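Local atomic coordinates of putative snRNP Sm-like protein (Pyrococcus abyssi, PDB entry 1H64), a protein that forms a heptameric ring of Sm-fold subunits and probably binds RNA, as other proteins of the Sm family do. Residues D7-S12 with I32-H37; D16-L21 with E26-L31; A45-I48 with V54-Y57. All coordinates share one frame; numbering follows the deposited sequence.

How the contacts relate
Contact 2 (16-21 with 26-31) is the buried one, close to the centre of the chain, whereas contacts 1 and 3 are only partly buried and lie on opposite sides of that centre. Contacts 1 and 2 share strand 25-34: the first sets helix 5-11 against its far end, the second pairs it with strand 16-21, and they touch where S12 and I9 meet L31. Contact 3 pairs 45-48 with 54-57, and its first strand, part of 45-49, is also a neighbour of strand 25-34 in the sheet, with F27 against M47. Backbone bonds dominate contacts 2 and 3; contact 1 relies on two side-chain meetings with one tyrosine.

Contact 1: D7-S12 with I32-H37; sequences DVIHRS and IGYDIH
Y34 projects its ring toward the helix because its CG sits between the backbone N and the carbonyl carbon (chi1 68°), while H10 swings its imidazole out with CG anti to the backbone N (chi1 -178°). The tyrosine hydroxyl arrives at the imidazole edge, near its plane, and OH of Y34 is 2.8 Å from ND1 of H10. This is a hydrogen bond in which either atom could be the donor, bent to 140°. Nearer the strand, I9 works through its CG2 branch, which lies over one face of the Y34 ring, 3.9 Å from the centroid. This CH-pi contact is closest at CG of Y34, 3.6 Å from CG2 of I9. Tyrosine suits this place because its ring offers an apolar face to isoleucine and its hydroxyl a polar end to histidine at the more exposed side of the helix. Replacing Y34 by alanine takes away ring and hydroxyl together and would probably leave I9 CG2 without its aromatic cover and H10 ND1 without this partner. Elsewhere I9 packs on I70 and L31, while Y34 also touches L13 and V40. The helix is thereby set against the end of strand 25-34, as the N-terminal helix of an Sm fold is set on its sheet. The chemistry is graded, apolar beneath the helix and polar toward solvent, with a single side-chain hydrogen bond adding direction to the packing.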
# COMPACT_ATOMS: atom_id res chain seq x y z
N ASP C 7 -17.80 16.40 7.42
CA ASP C 7 -18.62 17.36 8.17
C ASP C 7 -18.09 17.44 9.61
O ASP C 7 -17.95 18.52 10.17
CB ASP C 7 -20.08 16.91 8.25
CG ASP C 7 -20.74 16.82 6.89
OD1 ASP C 7 -20.48 17.70 6.04
OD2 ASP C 7 -21.54 15.87 6.67
N VAL C 8 -17.82 16.27 10.18
CA VAL C 8 -17.31 16.17 11.55
C VAL C 8 -15.98 16.91 11.68
O VAL C 8 -15.79 17.71 12.61
CB VAL C 8 -17.11 14.69 11.95
CG1 VAL C 8 -16.37 14.60 13.28
CG2 VAL C 8 -18.43 13.98 12.04
N ILE C 9 -15.07 16.65 10.75
CA ILE C 9 -13.77 17.30 10.77
C ILE C 9 -13.95 18.82 10.66
O ILE C 9 -13.29 19.59 11.39
CB ILE C 9 -12.90 16.78 9.61
CG1 ILE C 9 -12.59 15.29 9.82
CG2 ILE C 9 -11.61 17.58 9.50
CD1 ILE C 9 -11.95 14.97 11.15
N HIS C 10 -14.85 19.25 9.78
CA HIS C 10 -15.10 20.67 9.59
C HIS C 10 -15.63 21.35 10.85
O HIS C 10 -15.27 22.49 11.15
CB HIS C 10 -16.12 20.92 8.46
CG HIS C 10 -16.36 22.37 8.19
ND1 HIS C 10 -15.44 23.17 7.55
CD2 HIS C 10 -17.37 23.19 8.57
CE1 HIS C 10 -15.88 24.41 7.53
NE2 HIS C 10 -17.04 24.46 8.15
N ARG C 11 -16.50 20.66 11.56
CA ARG C 11 -17.09 21.17 12.80
C ARG C 11 -16.07 21.27 13.93
O ARG C 11 -16.30 21.94 14.94
CB ARG C 11 -18.22 20.26 13.28
CG ARG C 11 -19.33 19.98 12.30
CD ARG C 11 -20.33 19.02 12.92
NE ARG C 11 -21.42 18.66 12.02
CZ ARG C 11 -22.29 19.53 11.50
NH1 ARG C 11 -22.20 20.82 11.80
NH2 ARG C 11 -23.24 19.11 10.69
N SER C 12 -14.94 20.58 13.78
CA SER C 12 -13.92 20.57 14.82
C SER C 12 -12.82 21.61 14.65
O SER C 12 -11.84 21.59 15.39
CB SER C 12 -13.28 19.17 14.92
OG SER C 12 -14.25 18.17 15.17
N ILE C 32 -6.60 23.17 13.10
CA ILE C 32 -6.70 24.46 12.43
C ILE C 32 -6.89 24.40 10.91
O ILE C 32 -7.15 25.42 10.28
CB ILE C 32 -5.48 25.37 12.74
CG1 ILE C 32 -4.17 24.65 12.42
CG2 ILE C 32 -5.50 25.77 14.22
CD1 ILE C 32 -2.92 25.51 12.66
N GLY C 33 -6.78 23.21 10.33
CA GLY C 33 -6.95 23.09 8.88
C GLY C 33 -7.04 21.63 8.48
O GLY C 33 -6.73 20.74 9.27
N TYR C 34 -7.49 21.38 7.25
CA TYR C 34 -7.62 20.02 6.76
C TYR C 34 -7.91 20.08 5.27
O TYR C 34 -8.16 21.15 4.73
CB TYR C 34 -8.78 19.31 7.47
CG TYR C 34 -10.16 19.86 7.12
CD1 TYR C 34 -10.90 19.31 6.07
CD2 TYR C 34 -10.70 20.94 7.81
CE1 TYR C 34 -12.15 19.83 5.72
CE2 TYR C 34 -11.95 21.46 7.47
CZ TYR C 34 -12.67 20.91 6.42
OH TYR C 34 -13.89 21.43 6.07
N ASP C 35 -7.84 18.94 4.61
CA ASP C 35 -8.19 18.90 3.19
C ASP C 35 -9.00 17.63 2.93
O ASP C 35 -9.22 16.82 3.82
CB ASP C 35 -6.96 18.98 2.28
CG ASP C 35 -5.99 17.83 2.49
OD1 ASP C 35 -6.44 16.72 2.85
OD2 ASP C 35 -4.78 18.05 2.28
N ILE C 36 -9.44 17.46 1.68
CA ILE C 36 -10.26 16.33 1.31
C ILE C 36 -9.64 14.94 1.45
O ILE C 36 -10.35 13.94 1.44
CB ILE C 36 -10.78 16.52 -0.13
CG1 ILE C 36 -11.79 15.42 -0.48
CG2 ILE C 36 -9.62 16.50 -1.10
CD1 ILE C 36 -12.92 15.32 0.51
N HIS C 37 -8.31 14.87 1.59
CA HIS C 37 -7.63 13.58 1.75
C HIS C 37 -7.51 13.24 3.23
O HIS C 37 -6.96 12.21 3.62
CB HIS C 37 -6.23 13.65 1.13
CG HIS C 37 -6.22 14.15 -0.27
ND1 HIS C 37 -6.81 13.45 -1.31
CD2 HIS C 37 -5.76 15.31 -0.81
CE1 HIS C 37 -6.71 14.16 -2.42
NE2 HIS C 37 -6.08 15.29 -2.14

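Contact 2: D16-L21 with E26-L31; sequences DVLVIL and EFRGRL
The guanidinium of R28 has L18 over one face, the leucine's CD1 coming to 3.4 Å from NE of R28, and the backbone O of V17 near its plane at the edge. The chain of R28 bends at chi3 (71°), folding the group back over L18, while NH2 makes a weak hydrogen bond to T73. D16 adds only a long-range attraction: its OD2 is 4.1 Å from NH2 of R28 but stands off to one side of the guanidinium's plane, where it feels the charge without receiving a hydrogen bond. NE of R28 is buried with no partner. The F27 ring is met obliquely by L21, whose CD1 comes to 3.4 Å from CE1 of F27.

Four backbone hydrogen bonds hold the strands together. V17 and G29 bond each other reciprocally, and so do V19 and F27, where N of V19 reaches O of F27 at 2.8 Å in an almost straight bond (178°). In the intervening non-hydrogen-bonded pairs, CA-H groups of D16, L18 and R28 also approach carbonyl oxygens.

Side chains alternate between the two faces. D16, L18, I20, E26, R28 and R30 share one; there CD1 of L18 lies against CG and CD of R28 and also meets the carboxylate of E26, at OE2, and Y57 of a neighbouring subunit packs on L18 and I20. The other face carries V17, V19 and F27, apolar residues suited to an interior lined by L42, I60 and I62; F27 also meets M47. G29 stands opposite V17 and adds no side chain to this face. The strands run antiparallel at 141°, a twisted beta hairpin belonging to the strongly bent antiparallel sheet of the Sm fold, a small SH3-like barrel.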
# COMPACT_ATOMS: atom_id res chain seq x y z
N ASP C 16 -9.90 21.06 20.17
CA ASP C 16 -8.93 20.01 20.47
C ASP C 16 -9.41 18.69 19.87
O ASP C 16 -10.59 18.34 19.96
CB ASP C 16 -8.76 19.85 22.00
CG ASP C 16 -7.67 18.84 22.38
OD1 ASP C 16 -6.47 19.14 22.20
OD2 ASP C 16 -8.02 17.74 22.87
N VAL C 17 -8.49 17.96 19.25
CA VAL C 17 -8.82 16.65 18.68
C VAL C 17 -7.72 15.66 18.97
O VAL C 17 -6.59 16.03 19.33
CB VAL C 17 -8.98 16.70 17.14
CG1 VAL C 17 -10.14 17.61 16.74
CG2 VAL C 17 -7.69 17.17 16.50
N LEU C 18 -8.07 14.39 18.81
CA LEU C 18 -7.15 13.28 18.99
C LEU C 18 -6.96 12.63 17.60
O LEU C 18 -7.95 12.29 16.94
CB LEU C 18 -7.77 12.26 19.94
CG LEU C 18 -7.04 10.94 20.23
CD1 LEU C 18 -5.64 11.23 20.77
CD2 LEU C 18 -7.84 10.13 21.25
N VAL C 19 -5.72 12.50 17.14
CA VAL C 19 -5.46 11.85 15.85
C VAL C 19 -4.74 10.53 16.17
O VAL C 19 -3.58 10.54 16.61
CB VAL C 19 -4.58 12.73 14.92
CG1 VAL C 19 -4.31 12.00 13.59
CG2 VAL C 19 -5.26 14.08 14.66
N ILE C 20 -5.44 9.42 15.97
CA ILE C 20 -4.91 8.09 16.23
C ILE C 20 -4.23 7.53 14.98
O ILE C 20 -4.83 7.45 13.90
CB ILE C 20 -6.04 7.12 16.65
CG1 ILE C 20 -6.80 7.70 17.84
CG2 ILE C 20 -5.46 5.77 17.01
CD1 ILE C 20 -7.98 6.84 18.28
N LEU C 21 -2.97 7.15 15.13
CA LEU C 21 -2.21 6.60 14.01
C LEU C 21 -2.24 5.08 14.04
O LEU C 21 -2.56 4.48 15.06
CB LEU C 21 -0.78 7.14 14.05
CG LEU C 21 -0.77 8.68 14.12
CD1 LEU C 21 0.58 9.16 14.57
CD2 LEU C 21 -1.15 9.27 12.75
N GLU C 26 -0.23 8.37 18.91
CA GLU C 26 -1.18 9.44 18.61
C GLU C 26 -0.73 10.89 18.75
O GLU C 26 0.31 11.18 19.32
CB GLU C 26 -2.48 9.24 19.41
CG GLU C 26 -2.30 8.77 20.84
CD GLU C 26 -3.62 8.35 21.49
OE1 GLU C 26 -4.28 7.43 20.96
OE2 GLU C 26 -4.00 8.94 22.52
N PHE C 27 -1.52 11.79 18.17
CA PHE C 27 -1.25 13.21 18.25
C PHE C 27 -2.48 13.87 18.85
O PHE C 27 -3.60 13.40 18.65
CB PHE C 27 -0.99 13.83 16.88
CG PHE C 27 0.34 13.50 16.28
CD1 PHE C 27 0.43 12.62 15.21
CD2 PHE C 27 1.50 14.11 16.75
CE1 PHE C 27 1.65 12.35 14.61
CE2 PHE C 27 2.73 13.85 16.16
CZ PHE C 27 2.81 12.97 15.08
N ARG C 28 -2.25 14.94 19.60
CA ARG C 28 -3.36 15.70 20.19
C ARG C 28 -3.02 17.16 19.99
O ARG C 28 -1.87 17.56 20.15
CB ARG C 28 -3.54 15.38 21.68
CG ARG C 28 -3.61 13.89 21.98
CD ARG C 28 -4.47 13.59 23.20
NE ARG C 28 -5.89 13.80 22.92
CZ ARG C 28 -6.88 13.43 23.72
NH1 ARG C 28 -6.61 12.82 24.87
NH2 ARG C 28 -8.14 13.66 23.38
N GLY C 29 -4.01 17.95 19.59
CA GLY C 29 -3.76 19.36 19.36
C GLY C 29 -5.03 20.06 18.92
O GLY C 29 -6.10 19.45 18.88
N ARG C 30 -4.91 21.34 18.62
CA ARG C 30 -6.06 22.10 18.18
C ARG C 30 -6.14 22.02 16.66
O ARG C 30 -5.18 22.35 15.97
CB ARG C 30 -5.94 23.57 18.63
CG ARG C 30 -7.16 24.43 18.33
CD ARG C 30 -7.05 25.80 18.98
NE ARG C 30 -5.74 26.39 18.76
CZ ARG C 30 -5.44 27.25 17.80
NH1 ARG C 30 -6.37 27.64 16.93
NH2 ARG C 30 -4.20 27.71 17.68
N LEU C 31 -7.26 21.56 16.14
CA LEU C 31 -7.41 21.46 14.67
C LEU C 31 -7.53 22.83 14.00
O LEU C 31 -8.45 23.58 14.29
CB LEU C 31 -8.64 20.62 14.32
CG LEU C 31 -8.88 20.32 12.83
CD1 LEU C 31 -7.79 19.36 12.30
CD2 LEU C 31 -10.25 19.70 12.67

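Contact 3: A45-I48 with V54-Y57; sequences AEMI and VKRY
Y57 and A45 face each other as a hydrogen-bonded antiparallel pair, each donating its N-H to the other's carbonyl. N of A45 meets O of Y57 at 2.7 Å, though bent to 140° at the hydrogen; N of Y57 meets O of A45 at the same 2.7 Å, tilted from the carbonyl plane. Farther along, N of M47 donates to O of K55 from above its carbonyl plane. O of M47 in turn accepts from N of V54 at 2.9 Å, a nearly straight bond (171°). N of E46 and N of I48 turn the other way and probably bond to O of R28 and O of E26, so the strand is used on both edges.

Among the side chains, the unbranched chain of M47 sets its CB at the edge of the Y57 ring, 4.0 Å from CE1, and its SD 3.7 Å from CG2 of V54. The Y57 hydroxyl is buried without a hydrogen-bonding partner in the model; CE of M47 lies 3.0 Å from OH of Y57, a close contact that supplies none. K55 NZ has a long, weak ion pair with E26 of a neighbouring subunit. M47 and Y57 also pack on I20 of that subunit, a place suited to their apolar bulk. This beta hairpin of strands 45-49 and 52-57 extends the Sm-fold sheet and brings one of its faces into the subunit interface of the heptamer.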
# COMPACT_ATOMS: atom_id res chain seq x y z
N ALA C 45 0.62 21.16 19.26
CA ALA C 45 0.49 19.71 19.30
C ALA C 45 1.52 18.97 20.13
O ALA C 45 2.61 19.47 20.40
CB ALA C 45 0.52 19.16 17.86
N GLU C 46 1.15 17.75 20.49
CA GLU C 46 2.01 16.85 21.24
C GLU C 46 1.85 15.43 20.71
O GLU C 46 0.75 14.98 20.39
CB GLU C 46 1.67 16.91 22.74
CG GLU C 46 0.24 16.56 23.08
CD GLU C 46 -0.28 17.34 24.29
OE1 GLU C 46 -0.45 18.57 24.17
OE2 GLU C 46 -0.51 16.73 25.35
N MET C 47 2.97 14.73 20.57
CA MET C 47 2.95 13.35 20.12
C MET C 47 2.87 12.50 21.38
O MET C 47 3.67 12.66 22.32
CB MET C 47 4.22 13.03 19.34
CG MET C 47 4.36 11.55 19.00
SD MET C 47 5.98 11.23 18.28
CE MET C 47 5.84 12.15 16.74
N ILE C 48 1.89 11.61 21.42
CA ILE C 48 1.70 10.75 22.57
C ILE C 48 2.06 9.31 22.22
O ILE C 48 1.60 8.77 21.21
CB ILE C 48 0.24 10.79 23.06
CG1 ILE C 48 -0.12 12.22 23.50
CG2 ILE C 48 0.03 9.80 24.19
CD1 ILE C 48 0.80 12.79 24.56
N VAL C 54 5.98 12.75 24.08
CA VAL C 54 7.37 12.56 23.70
C VAL C 54 7.89 13.63 22.74
O VAL C 54 9.09 13.68 22.46
CB VAL C 54 7.59 11.14 23.10
CG1 VAL C 54 7.24 10.09 24.14
CG2 VAL C 54 6.75 10.95 21.84
N LYS C 55 6.99 14.48 22.27
CA LYS C 55 7.34 15.58 21.37
C LYS C 55 6.24 16.64 21.40
O LYS C 55 5.08 16.35 21.73
CB LYS C 55 7.52 15.09 19.93
CG LYS C 55 8.69 14.14 19.68
CD LYS C 55 9.95 14.86 19.20
CE LYS C 55 9.80 15.34 17.76
NZ LYS C 55 11.11 15.65 17.10
N ARG C 56 6.60 17.88 21.08
CA ARG C 56 5.63 18.97 21.03
C ARG C 56 5.92 19.77 19.79
O ARG C 56 7.08 19.88 19.36
CB ARG C 56 5.70 19.86 22.28
CG ARG C 56 4.99 19.24 23.47
CD ARG C 56 5.00 20.14 24.70
NE ARG C 56 4.47 19.42 25.86
CZ ARG C 56 4.67 19.78 27.12
NH1 ARG C 56 5.38 20.86 27.41
NH2 ARG C 56 4.17 19.04 28.10
N TYR C 57 4.87 20.32 19.20
CA TYR C 57 5.04 21.09 17.98
C TYR C 57 4.14 22.32 18.03
O TYR C 57 2.99 22.23 18.47
CB TYR C 57 4.66 20.23 16.77
CG TYR C 57 5.23 18.83 16.80
CD1 TYR C 57 4.54 17.79 17.43
CD2 TYR C 57 6.45 18.55 16.21
CE1 TYR C 57 5.07 16.50 17.46
CE2 TYR C 57 6.99 17.26 16.23
CZ TYR C 57 6.30 16.24 16.86
OH TYR C 57 6.86 14.99 16.89